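Long-range contacts in DyP-type peroxidase (Thermobifida cellulosilytica, PDB 4GS1), which probably uses hydrogen peroxide to oxidise dyes and related substrates at a haem iron, as a dye-decolorizing (DyP-type) peroxidase: residues G45-F50 against V318-N323; A49-I54 against G337-A342; A103-T108 against V153-P158. One frame throughout, in Å; residues are numbered along the deposited sequence.

Contact 1: G45-F50 against V318-N323; sequences GRAPAF and VRRGYN. With HEM (protoporphyrin IX containing Fe), chain F; OXY (oxygen molecule), chain G.
Tyr-322 reaches from the broken strand 318-328 to the loop 45-50 and ends in a hydrogen bond from its OH to Pro-48 O, 2.7 Å long. From CB outward, the side chain heads for the loop, and the ring comes in with one edge leading: CD1 passes 3.9 Å from Ala-49 O, CE1 lies 3.2 Å from Pro-48 O with that oxygen in the ring plane, and CZ is close to the same oxygen. At the tip, Ala-47 CB packs 3.5 Å from OH. The hydroxyl also accepts from water 3, 2.7 Å from the water oxygen to OH, and the same water donates to Phe-50 O. From outside the two segments, Arg-186 makes a cation-pi contact with this ring.

Arg-320 works alongside. Its CG is anti to the backbone N (chi1 -170°) and the chain runs extended to NE, which carries the guanidinium out to the loop. Ala-47 CB lies over one face of the group, and two waters sit at its edge in plane: water 1 is 3.0 Å from NE and bridges to Gly-45 O, while water 2 is 2.8 Å from NH2 and bridges to Arg-46 O.

Arg-319 faces the haem instead. A bend at chi3 (-63°) lays its guanidinium over HEM C4D, and O2A of the propionate takes both NH1 and NH2, each at 2.9 Å. NH1 also gives a weak bond to O1 of the dioxygen on the iron. A leucine in its place has no N-H to offer, and would probably leave the propionate without its mate and freer to turn.

Neighbouring arginines thus do different jobs: Arg-319 grips a haem propionate, whereas carbonyls of the loop are tied down by Tyr-322 directly and by Arg-320 through water.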
loop_
_atom_site.group_PDB
_atom_site.type_symbol
_atom_site.label_atom_id
_atom_site.label_comp_id
_atom_site.label_asym_id
_atom_site.label_seq_id
_atom_site.Cartn_x
_atom_site.Cartn_y
_atom_site.Cartn_z
ATOM N N GLY B 45 21.112 -8.377 -3.501
ATOM C CA GLY B 45 20.363 -9.378 -2.758
ATOM C C GLY B 45 18.914 -9.442 -3.197
ATOM O O GLY B 45 18.480 -8.648 -4.038
ATOM N N ARG B 46 18.156 -10.379 -2.634
ATOM C CA ARG B 46 16.731 -10.461 -2.935
ATOM C C ARG B 46 16.021 -9.216 -2.427
ATOM O O ARG B 46 16.251 -8.773 -1.304
ATOM C CB ARG B 46 16.112 -11.715 -2.309
ATOM C CG ARG B 46 16.351 -12.985 -3.120
ATOM C CD ARG B 46 15.813 -14.205 -2.392
ATOM N NE ARG B 46 16.556 -14.462 -1.161
ATOM C CZ ARG B 46 16.176 -15.321 -0.220
ATOM N NH1 ARG B 46 15.049 -16.009 -0.361
ATOM N NH2 ARG B 46 16.917 -15.486 0.867
ATOM N N ALA B 47 15.160 -8.640 -3.257
ATOM C CA ALA B 47 14.412 -7.452 -2.838
ATOM C C ALA B 47 13.145 -7.843 -2.076
ATOM O O ALA B 47 12.413 -8.735 -2.510
ATOM C CB ALA B 47 14.060 -6.603 -4.046
ATOM N N PRO B 48 12.878 -7.174 -0.936
ATOM C CA PRO B 48 11.644 -7.444 -0.188
ATOM C C PRO B 48 10.416 -6.990 -0.964
ATOM O O PRO B 48 10.536 -6.181 -1.887
ATOM C CB PRO B 48 11.799 -6.585 1.075
ATOM C CG PRO B 48 13.281 -6.351 1.210
ATOM C CD PRO B 48 13.793 -6.280 -0.204
ATOM N N ALA B 49 9.243 -7.491 -0.588
ATOM C CA ALA B 49 8.030 -7.214 -1.353
ATOM C C ALA B 49 7.519 -5.778 -1.226
ATOM O O ALA B 49 6.758 -5.326 -2.081
ATOM C CB ALA B 49 6.917 -8.209 -0.978
ATOM N N PHE B 50 7.913 -5.071 -0.168
ATOM C CA PHE B 50 7.401 -3.709 0.063
ATOM C C PHE B 50 8.517 -2.697 0.218
ATOM O O PHE B 50 9.594 -3.023 0.730
ATOM C CB PHE B 50 6.491 -3.686 1.305
ATOM C CG PHE B 50 5.337 -4.634 1.196
ATOM C CD1 PHE B 50 4.166 -4.247 0.560
ATOM C CD2 PHE B 50 5.437 -5.934 1.683
ATOM C CE1 PHE B 50 3.110 -5.136 0.421
ATOM C CE2 PHE B 50 4.383 -6.830 1.543
ATOM C CZ PHE B 50 3.215 -6.420 0.907
ATOM N N VAL B 318 21.122 -1.250 -12.829
ATOM C CA VAL B 318 20.282 -2.233 -12.154
ATOM C C VAL B 318 18.961 -1.575 -11.806
ATOM O O VAL B 318 18.925 -0.588 -11.072
ATOM C CB VAL B 318 20.943 -2.798 -10.887
ATOM C CG1 VAL B 318 19.939 -3.600 -10.076
ATOM C CG2 VAL B 318 22.128 -3.680 -11.274
ATOM N N ARG B 319 17.879 -2.106 -12.362
ATOM C CA ARG B 319 16.548 -1.581 -12.082
ATOM C C ARG B 319 15.916 -2.377 -10.950
ATOM O O ARG B 319 15.777 -3.595 -11.047
ATOM C CB ARG B 319 15.691 -1.626 -13.358
ATOM C CG ARG B 319 16.112 -0.607 -14.412
ATOM C CD ARG B 319 15.555 -0.941 -15.799
ATOM N NE ARG B 319 16.087 -2.216 -16.289
ATOM C CZ ARG B 319 15.348 -3.268 -16.636
ATOM N NH1 ARG B 319 14.021 -3.212 -16.588
ATOM N NH2 ARG B 319 15.945 -4.381 -17.048
ATOM N N ARG B 320 15.534 -1.680 -9.877
ATOM C CA ARG B 320 15.009 -2.325 -8.673
ATOM C C ARG B 320 13.744 -1.580 -8.275
ATOM O O ARG B 320 13.675 -0.921 -7.240
ATOM C CB ARG B 320 16.063 -2.292 -7.557
ATOM C CG ARG B 320 15.744 -3.142 -6.325
ATOM C CD ARG B 320 16.911 -3.045 -5.335
ATOM N NE ARG B 320 16.686 -3.785 -4.093
ATOM C CZ ARG B 320 15.995 -3.310 -3.062
ATOM N NH1 ARG B 320 15.422 -2.108 -3.139
ATOM N NH2 ARG B 320 15.857 -4.043 -1.962
ATOM N N GLY B 321 12.743 -1.672 -9.142
ATOM C CA GLY B 321 11.531 -0.889 -8.995
ATOM C C GLY B 321 10.389 -1.605 -8.310
ATOM O O GLY B 321 10.454 -2.818 -8.045
ATOM N N TYR B 322 9.335 -0.844 -8.016
ATOM C CA TYR B 322 8.170 -1.358 -7.309
ATOM C C TYR B 322 6.918 -0.826 -7.979
ATOM O O TYR B 322 6.955 0.219 -8.637
ATOM C CB TYR B 322 8.195 -0.936 -5.818
ATOM C CG TYR B 322 9.191 -1.753 -5.015
ATOM C CD1 TYR B 322 8.764 -2.792 -4.201
ATOM C CD2 TYR B 322 10.554 -1.499 -5.101
ATOM C CE1 TYR B 322 9.681 -3.565 -3.483
ATOM C CE2 TYR B 322 11.481 -2.276 -4.396
ATOM C CZ TYR B 322 11.027 -3.302 -3.592
ATOM O OH TYR B 322 11.939 -4.072 -2.894
ATOM N N ASN B 323 5.801 -1.523 -7.796
ATOM C CA ASN B 323 4.524 -1.016 -8.295
ATOM C C ASN B 323 3.919 -0.054 -7.289
ATOM O O ASN B 323 4.072 -0.247 -6.081
ATOM C CB ASN B 323 3.568 -2.183 -8.511
ATOM C CG ASN B 323 4.166 -3.237 -9.408
ATOM O OD1 ASN B 323 4.668 -2.923 -10.478
ATOM N ND2 ASN B 323 4.172 -4.481 -8.951
HETATM C CHA HEM F . 13.603 -3.292 -20.043
HETATM C CHB HEM F . 9.190 -1.903 -18.612
HETATM C CHC HEM F . 10.807 2.613 -17.842
HETATM C CHD HEM F . 15.324 1.143 -18.867
HETATM C C1A HEM F . 12.269 -3.286 -19.744
HETATM C C2A HEM F . 11.389 -4.418 -19.903
HETATM C C3A HEM F . 10.169 -4.029 -19.508
HETATM C C4A HEM F . 10.247 -2.653 -19.083
HETATM C CMA HEM F . 8.879 -4.886 -19.487
HETATM C CAA HEM F . 11.823 -5.808 -20.442
HETATM C CBA HEM F . 12.207 -6.777 -19.310
HETATM C CGA HEM F . 13.500 -6.401 -18.639
HETATM O O1A HEM F . 14.590 -6.650 -19.236
HETATM O O2A HEM F . 13.450 -5.872 -17.499
HETATM C C1B HEM F . 9.241 -0.564 -18.301
HETATM C C2B HEM F . 8.105 0.245 -17.920
HETATM C C3B HEM F . 8.538 1.500 -17.717
HETATM C C4B HEM F . 9.971 1.520 -17.949
HETATM C CMB HEM F . 6.665 -0.315 -17.828
HETATM C CAB HEM F . 7.740 2.754 -17.277
HETATM C CBB HEM F . 6.575 2.682 -16.603
HETATM C C1C HEM F . 12.174 2.606 -18.057
HETATM C C2C HEM F . 13.072 3.747 -17.943
HETATM C C3C HEM F . 14.326 3.331 -18.212
HETATM C C4C HEM F . 14.244 1.925 -18.530
HETATM C CMC HEM F . 12.618 5.163 -17.524
HETATM C CAC HEM F . 15.674 4.104 -18.247
HETATM C CBC HEM F . 15.795 5.425 -18.399
HETATM C C1D HEM F . 15.267 -0.171 -19.250
HETATM C C2D HEM F . 16.422 -0.972 -19.577
HETATM C C3D HEM F . 15.887 -2.338 -19.955
HETATM C C4D HEM F . 14.456 -2.251 -19.799
HETATM C CMD HEM F . 17.909 -0.544 -19.573
HETATM C CAD HEM F . 16.720 -3.555 -20.387
HETATM C CBD HEM F . 17.086 -3.432 -21.867
HETATM C CGD HEM F . 17.939 -4.626 -22.238
HETATM O O1D HEM F . 17.377 -5.637 -22.742
HETATM O O2D HEM F . 19.176 -4.586 -22.002
HETATM N NA HEM F . 11.556 -2.212 -19.239
HETATM N NB HEM F . 10.368 0.244 -18.315
HETATM N NC HEM F . 12.923 1.502 -18.437
HETATM N ND HEM F . 14.120 -0.960 -19.386
HETATM FE FE HEM F . 12.238 -0.333 -18.947
HETATM O O1 OXY G . 12.287 -0.943 -16.625
HETATM O O2 OXY G . 11.871 -1.132 -15.221
HETATM O O HOH W 1 17.925 -6.317 -5.069
HETATM O O HOH W 2 17.620 -6.213 -1.709
HETATM O O HOH W 3 12.198 -2.947 -0.413
#

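Contact 2: A49-I54 against G337-A342; sequences AFVHVI and GLLFMA. With HEM (protoporphyrin IX containing Fe), chain F.
Val-51 and Val-53 of strand 50-54 meet Leu-339 and Met-341 of strand 337-342 across strands that cross at 73°, their axes 10.4 Å apart at closest approach. That is the spacing of two packed sheets rather than of neighbours in one, and the nearest CA atoms, those of Val-53 and Leu-339, are 9.2 Å apart. Leu-339 sits at the centre of an inverse gamma turn.

Four side chains carry the contact. Val-51 and Leu-339 meet tip to tip, CG1 against CD2 at 3.9 Å; chi1 of 78° puts that CG1 in the crowded position between the backbone N and the carbonyl carbon. The same Leu-339 CD2 touches Val-53 CG2 at 4.1 Å. Met-341 and Val-53 run alongside one another in opposite senses, Met-341 SD 3.8 Å from Val-53 CG2, and the bent end of the methionine also brings CE near that methyl.

On the other side of strand 337-342, Leu-338 and Phe-340 line the haem pocket, with Phe-340 CE1 3.4 Å from HEM C2C. The contact between these two segments is thus aliphatic and thioether, held by dispersion and burial, and the strand that walls the haem has its back against it.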
loop_
_atom_site.group_PDB
_atom_site.type_symbol
_atom_site.label_atom_id
_atom_site.label_comp_id
_atom_site.label_asym_id
_atom_site.label_seq_id
_atom_site.Cartn_x
_atom_site.Cartn_y
_atom_site.Cartn_z
ATOM N N ALA B 49 9.243 -7.491 -0.588
ATOM C CA ALA B 49 8.030 -7.214 -1.353
ATOM C C ALA B 49 7.519 -5.778 -1.226
ATOM O O ALA B 49 6.758 -5.326 -2.081
ATOM C CB ALA B 49 6.917 -8.209 -0.978
ATOM N N PHE B 50 7.913 -5.071 -0.168
ATOM C CA PHE B 50 7.401 -3.709 0.063
ATOM C C PHE B 50 8.517 -2.697 0.218
ATOM O O PHE B 50 9.594 -3.023 0.730
ATOM C CB PHE B 50 6.491 -3.686 1.305
ATOM C CG PHE B 50 5.337 -4.634 1.196
ATOM C CD1 PHE B 50 4.166 -4.247 0.560
ATOM C CD2 PHE B 50 5.437 -5.934 1.683
ATOM C CE1 PHE B 50 3.110 -5.136 0.421
ATOM C CE2 PHE B 50 4.383 -6.830 1.543
ATOM C CZ PHE B 50 3.215 -6.420 0.907
ATOM N N VAL B 51 8.253 -1.463 -0.217
ATOM C CA VAL B 51 9.211 -0.367 -0.064
ATOM C C VAL B 51 8.494 0.922 0.323
ATOM O O VAL B 51 7.324 1.110 0.004
ATOM C CB VAL B 51 10.031 -0.126 -1.369
ATOM C CG1 VAL B 51 9.200 0.645 -2.420
ATOM C CG2 VAL B 51 11.332 0.627 -1.072
ATOM N N HIS B 52 9.194 1.791 1.043
ATOM C CA HIS B 52 8.715 3.154 1.265
ATOM C C HIS B 52 9.923 4.039 1.024
ATOM O O HIS B 52 10.930 3.940 1.733
ATOM C CB HIS B 52 8.163 3.323 2.695
ATOM C CG HIS B 52 7.233 4.490 2.860
ATOM N ND1 HIS B 52 6.259 4.535 3.845
ATOM C CD2 HIS B 52 7.130 5.660 2.181
ATOM C CE1 HIS B 52 5.598 5.673 3.756
ATOM N NE2 HIS B 52 6.103 6.379 2.754
ATOM N N VAL B 53 9.847 4.870 -0.014
ATOM C CA VAL B 53 10.933 5.790 -0.321
ATOM C C VAL B 53 10.538 7.151 0.208
ATOM O O VAL B 53 9.439 7.626 -0.074
ATOM C CB VAL B 53 11.179 5.857 -1.835
ATOM C CG1 VAL B 53 12.268 6.873 -2.148
ATOM C CG2 VAL B 53 11.598 4.486 -2.340
ATOM N N ILE B 54 11.409 7.759 1.006
ATOM C CA ILE B 54 11.092 9.048 1.618
ATOM C C ILE B 54 12.198 10.050 1.343
ATOM O O ILE B 54 13.364 9.800 1.658
ATOM C CB ILE B 54 10.920 8.920 3.151
ATOM C CG1 ILE B 54 9.946 7.786 3.482
ATOM C CG2 ILE B 54 10.402 10.241 3.748
ATOM C CD1 ILE B 54 10.306 7.014 4.725
ATOM N N GLY B 337 1.213 3.117 -11.102
ATOM C CA GLY B 337 2.306 3.032 -12.052
ATOM C C GLY B 337 3.530 2.318 -11.526
ATOM O O GLY B 337 3.437 1.385 -10.710
ATOM N N LEU B 338 4.688 2.762 -11.996
ATOM C CA LEU B 338 5.955 2.163 -11.604
ATOM C C LEU B 338 6.769 3.158 -10.805
ATOM O O LEU B 338 7.017 4.275 -11.256
ATOM C CB LEU B 338 6.735 1.737 -12.850
ATOM C CG LEU B 338 8.111 1.110 -12.646
ATOM C CD1 LEU B 338 7.979 -0.231 -11.923
ATOM C CD2 LEU B 338 8.784 0.922 -14.003
ATOM N N LEU B 339 7.145 2.751 -9.600
ATOM C CA LEU B 339 8.141 3.465 -8.822
ATOM C C LEU B 339 9.483 2.929 -9.333
ATOM O O LEU B 339 10.021 1.920 -8.859
ATOM C CB LEU B 339 7.905 3.242 -7.317
ATOM C CG LEU B 339 9.017 3.606 -6.327
ATOM C CD1 LEU B 339 9.550 4.985 -6.612
ATOM C CD2 LEU B 339 8.482 3.543 -4.900
ATOM N N PHE B 340 9.998 3.610 -10.352
ATOM C CA PHE B 340 11.219 3.212 -11.041
ATOM C C PHE B 340 12.440 3.614 -10.202
ATOM O O PHE B 340 12.536 4.752 -9.731
ATOM C CB PHE B 340 11.247 3.905 -12.415
ATOM C CG PHE B 340 12.509 3.671 -13.207
ATOM C CD1 PHE B 340 12.563 2.668 -14.160
ATOM C CD2 PHE B 340 13.630 4.483 -13.025
ATOM C CE1 PHE B 340 13.727 2.450 -14.907
ATOM C CE2 PHE B 340 14.794 4.273 -13.766
ATOM C CZ PHE B 340 14.843 3.256 -14.705
ATOM N N MET B 341 13.363 2.678 -10.001
ATOM C CA MET B 341 14.591 2.962 -9.261
ATOM C C MET B 341 15.790 2.324 -9.945
ATOM O O MET B 341 15.915 1.099 -9.994
ATOM C CB MET B 341 14.457 2.494 -7.812
ATOM C CG MET B 341 13.499 3.362 -7.009
ATOM S SD MET B 341 13.561 2.967 -5.259
ATOM C CE MET B 341 12.392 1.690 -5.236
ATOM N N ALA B 342 16.659 3.162 -10.501
ATOM C CA ALA B 342 17.840 2.660 -11.203
ATOM C C ALA B 342 19.090 2.911 -10.380
ATOM O O ALA B 342 19.297 4.020 -9.885
ATOM C CB ALA B 342 17.977 3.326 -12.564
HETATM C CHA HEM F . 13.603 -3.292 -20.043
HETATM C CHB HEM F . 9.190 -1.903 -18.612
HETATM C CHC HEM F . 10.807 2.613 -17.842
HETATM C CHD HEM F . 15.324 1.143 -18.867
HETATM C C1A HEM F . 12.269 -3.286 -19.744
HETATM C C2A HEM F . 11.389 -4.418 -19.903
HETATM C C3A HEM F . 10.169 -4.029 -19.508
HETATM C C4A HEM F . 10.247 -2.653 -19.083
HETATM C CMA HEM F . 8.879 -4.886 -19.487
HETATM C CAA HEM F . 11.823 -5.808 -20.442
HETATM C CBA HEM F . 12.207 -6.777 -19.310
HETATM C CGA HEM F . 13.500 -6.401 -18.639
HETATM O O1A HEM F . 14.590 -6.650 -19.236
HETATM O O2A HEM F . 13.450 -5.872 -17.499
HETATM C C1B HEM F . 9.241 -0.564 -18.301
HETATM C C2B HEM F . 8.105 0.245 -17.920
HETATM C C3B HEM F . 8.538 1.500 -17.717
HETATM C C4B HEM F . 9.971 1.520 -17.949
HETATM C CMB HEM F . 6.665 -0.315 -17.828
HETATM C CAB HEM F . 7.740 2.754 -17.277
HETATM C CBB HEM F . 6.575 2.682 -16.603
HETATM C C1C HEM F . 12.174 2.606 -18.057
HETATM C C2C HEM F . 13.072 3.747 -17.943
HETATM C C3C HEM F . 14.326 3.331 -18.212
HETATM C C4C HEM F . 14.244 1.925 -18.530
HETATM C CMC HEM F . 12.618 5.163 -17.524
HETATM C CAC HEM F . 15.674 4.104 -18.247
HETATM C CBC HEM F . 15.795 5.425 -18.399
HETATM C C1D HEM F . 15.267 -0.171 -19.250
HETATM C C2D HEM F . 16.422 -0.972 -19.577
HETATM C C3D HEM F . 15.887 -2.338 -19.955
HETATM C C4D HEM F . 14.456 -2.251 -19.799
HETATM C CMD HEM F . 17.909 -0.544 -19.573
HETATM C CAD HEM F . 16.720 -3.555 -20.387
HETATM C CBD HEM F . 17.086 -3.432 -21.867
HETATM C CGD HEM F . 17.939 -4.626 -22.238
HETATM O O1D HEM F . 17.377 -5.637 -22.742
HETATM O O2D HEM F . 19.176 -4.586 -22.002
HETATM N NA HEM F . 11.556 -2.212 -19.239
HETATM N NB HEM F . 10.368 0.244 -18.315
HETATM N NC HEM F . 12.923 1.502 -18.437
HETATM N ND HEM F . 14.120 -0.960 -19.386
HETATM FE FE HEM F . 12.238 -0.333 -18.947
#

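Contact 3: A103-T108 against V153-P158; sequences ASLMVT and VGAEDP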
loop_
_atom_site.group_PDB
_atom_site.type_symbol
_atom_site.label_atom_id
_atom_site.label_comp_id
_atom_site.label_asym_id
_atom_site.label_seq_id
_atom_site.Cartn_x
_atom_site.Cartn_y
_atom_site.Cartn_z
ATOM N N ALA B 103 11.284 -10.224 8.564
ATOM C CA ALA B 103 10.774 -9.803 7.255
ATOM C C ALA B 103 11.769 -9.014 6.401
ATOM O O ALA B 103 11.372 -8.101 5.666
ATOM C CB ALA B 103 9.476 -9.002 7.429
ATOM N N SER B 104 13.049 -9.380 6.484
ATOM C CA SER B 104 14.078 -8.821 5.599
ATOM C C SER B 104 14.172 -7.299 5.662
ATOM O O SER B 104 14.475 -6.653 4.651
ATOM C CB SER B 104 13.836 -9.250 4.144
ATOM O OG SER B 104 13.977 -10.660 4.000
ATOM N N LEU B 105 13.913 -6.731 6.840
ATOM C CA LEU B 105 13.891 -5.271 6.998
ATOM C C LEU B 105 15.246 -4.665 6.668
ATOM O O LEU B 105 16.267 -5.097 7.195
ATOM C CB LEU B 105 13.474 -4.895 8.422
ATOM C CG LEU B 105 13.513 -3.413 8.780
ATOM C CD1 LEU B 105 12.581 -2.634 7.853
ATOM C CD2 LEU B 105 13.101 -3.224 10.242
ATOM N N MET B 106 15.251 -3.672 5.784
ATOM C CA MET B 106 16.492 -3.043 5.354
ATOM C C MET B 106 16.319 -1.544 5.163
ATOM O O MET B 106 15.262 -1.088 4.708
ATOM C CB MET B 106 17.003 -3.692 4.056
ATOM C CG MET B 106 15.945 -3.819 2.954
ATOM S SD MET B 106 16.602 -4.564 1.425
ATOM C CE MET B 106 16.970 -6.230 1.956
ATOM N N VAL B 107 17.364 -0.791 5.507
ATOM C CA VAL B 107 17.358 0.672 5.446
ATOM C C VAL B 107 18.538 1.178 4.613
ATOM O O VAL B 107 19.688 0.794 4.861
ATOM C CB VAL B 107 17.439 1.296 6.872
ATOM C CG1 VAL B 107 17.372 2.819 6.793
ATOM C CG2 VAL B 107 16.313 0.771 7.755
ATOM N N THR B 108 18.247 2.028 3.627
ATOM C CA THR B 108 19.255 2.663 2.779
ATOM C C THR B 108 19.247 4.168 3.017
ATOM O O THR B 108 18.178 4.775 3.079
ATOM C CB THR B 108 18.930 2.455 1.292
ATOM O OG1 THR B 108 18.488 1.111 1.073
ATOM C CG2 THR B 108 20.155 2.754 0.418
ATOM N N VAL B 153 13.277 2.399 2.765
ATOM C CA VAL B 153 13.015 1.398 3.788
ATOM C C VAL B 153 12.266 0.256 3.123
ATOM O O VAL B 153 11.291 0.487 2.412
ATOM C CB VAL B 153 12.188 1.981 4.954
ATOM C CG1 VAL B 153 12.213 1.028 6.148
ATOM C CG2 VAL B 153 12.717 3.356 5.371
ATOM N N GLY B 154 12.722 -0.977 3.328
ATOM C CA GLY B 154 12.086 -2.106 2.678
ATOM C C GLY B 154 11.828 -3.238 3.653
ATOM O O GLY B 154 12.575 -3.418 4.603
ATOM N N ALA B 155 10.768 -3.998 3.416
ATOM C CA ALA B 155 10.486 -5.181 4.224
ATOM C C ALA B 155 9.529 -6.088 3.493
ATOM O O ALA B 155 8.852 -5.655 2.568
ATOM C CB ALA B 155 9.912 -4.783 5.575
ATOM N N GLU B 156 9.470 -7.348 3.908
ATOM C CA GLU B 156 8.577 -8.318 3.278
ATOM C C GLU B 156 7.166 -8.220 3.866
ATOM O O GLU B 156 6.244 -8.880 3.392
ATOM C CB GLU B 156 9.148 -9.736 3.457
ATOM C CG GLU B 156 8.418 -10.867 2.704
ATOM C CD GLU B 156 8.575 -10.803 1.189
ATOM O OE1 GLU B 156 9.458 -10.072 0.688
ATOM O OE2 GLU B 156 7.814 -11.507 0.488
ATOM N N ASP B 157 6.999 -7.378 4.885
ATOM C CA ASP B 157 5.698 -7.217 5.538
ATOM C C ASP B 157 5.367 -5.735 5.712
ATOM O O ASP B 157 6.235 -4.962 6.113
ATOM C CB ASP B 157 5.700 -7.919 6.901
ATOM C CG ASP B 157 4.363 -7.838 7.583
ATOM O OD1 ASP B 157 3.515 -8.726 7.340
ATOM O OD2 ASP B 157 4.142 -6.869 8.344
ATOM N N PRO B 158 4.118 -5.331 5.402
ATOM C CA PRO B 158 3.785 -3.901 5.420
ATOM C C PRO B 158 3.695 -3.303 6.830
ATOM O O PRO B 158 3.879 -2.096 6.981
ATOM C CB PRO B 158 2.411 -3.854 4.726
ATOM C CG PRO B 158 1.802 -5.207 5.048
ATOM C CD PRO B 158 2.978 -6.155 4.943
#
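The peptide groups of Met-106 and Gly-154 meet edge on through their N-H and C=O groups, as an antiparallel hydrogen-bonded pair. Gly-154 N meets Met-106 O in the carbonyl plane at 2.9 Å, and Met-106 N meets Gly-154 O at 2.9 Å, with the donor tilted 20° from the plane of the Gly-154 carbonyl. Leu-105 also comes close to Gly-154 O, its CA at 3.3 Å in a CA-H...O contact and its CD1 nearby. Of the two carboxylates, that of Glu-156 binds the backbone N atoms of Ala-49 and Ala-189, while Asp-157, the N-cap of helix 158-172, takes the N-H groups of Met-159 and Val-160 on OD2 and that of Thr-188 of the second subunit on OD1.

Val-107 and Val-153 make the next pair, non-hydrogen-bonded, with Val-107 CG2 and Val-153 CG1 4.4 Å apart. Leu-105 lies beside Val-153, both pointing the same way; with CG anti to the backbone N (chi1 175°), its CD1 lands 4.1 Å from Val-153 CG1 and touches Ala-155 CB too. Leu-105 and Val-107 pack against helices 66-90 and 158-172, Val-153 against 158-172. Met-106 goes to the opposite face, where it rests on Pro-48 and Ala-33.

Before the strand, Ala-103 and Ser-104 have left-handed backbone angles, yet Ala-103 O still accepts from Glu-156 N at 2.7 Å. Close by, Ala-103 CB packs 4.0 Å from Asp-157 CB.

Strand 106-111 is outermost within this chain and 149-155 is its inner neighbour, the second and third strands of a four-stranded antiparallel sheet ordered 2-3-1-4 with two helices on one face: the ferredoxin-like fold.

The three contacts run as a chain from the N-terminal sheet to the haem. Contact 3 joins the edge strand 106-111 to its inner neighbour 149-155, and Phe-50 N binds Ala-155 O at 3.0 Å, probably a hydrogen bond, so strand 50-58 carries on from it. Contacts 1 and 2, their centres about 7 Å apart, share Ala-49 and Phe-50 and fasten this strand and its preceding loop to the second sheet, where Tyr-322 O and Leu-339 N lie 2.7 Å apart. Tyr-322 CG also packs on Val-51 CG1 at 3.5 Å. The far side of the second sheet meets the haem; contact 3, centred about 11 Å from the centre of contact 1, does not touch it.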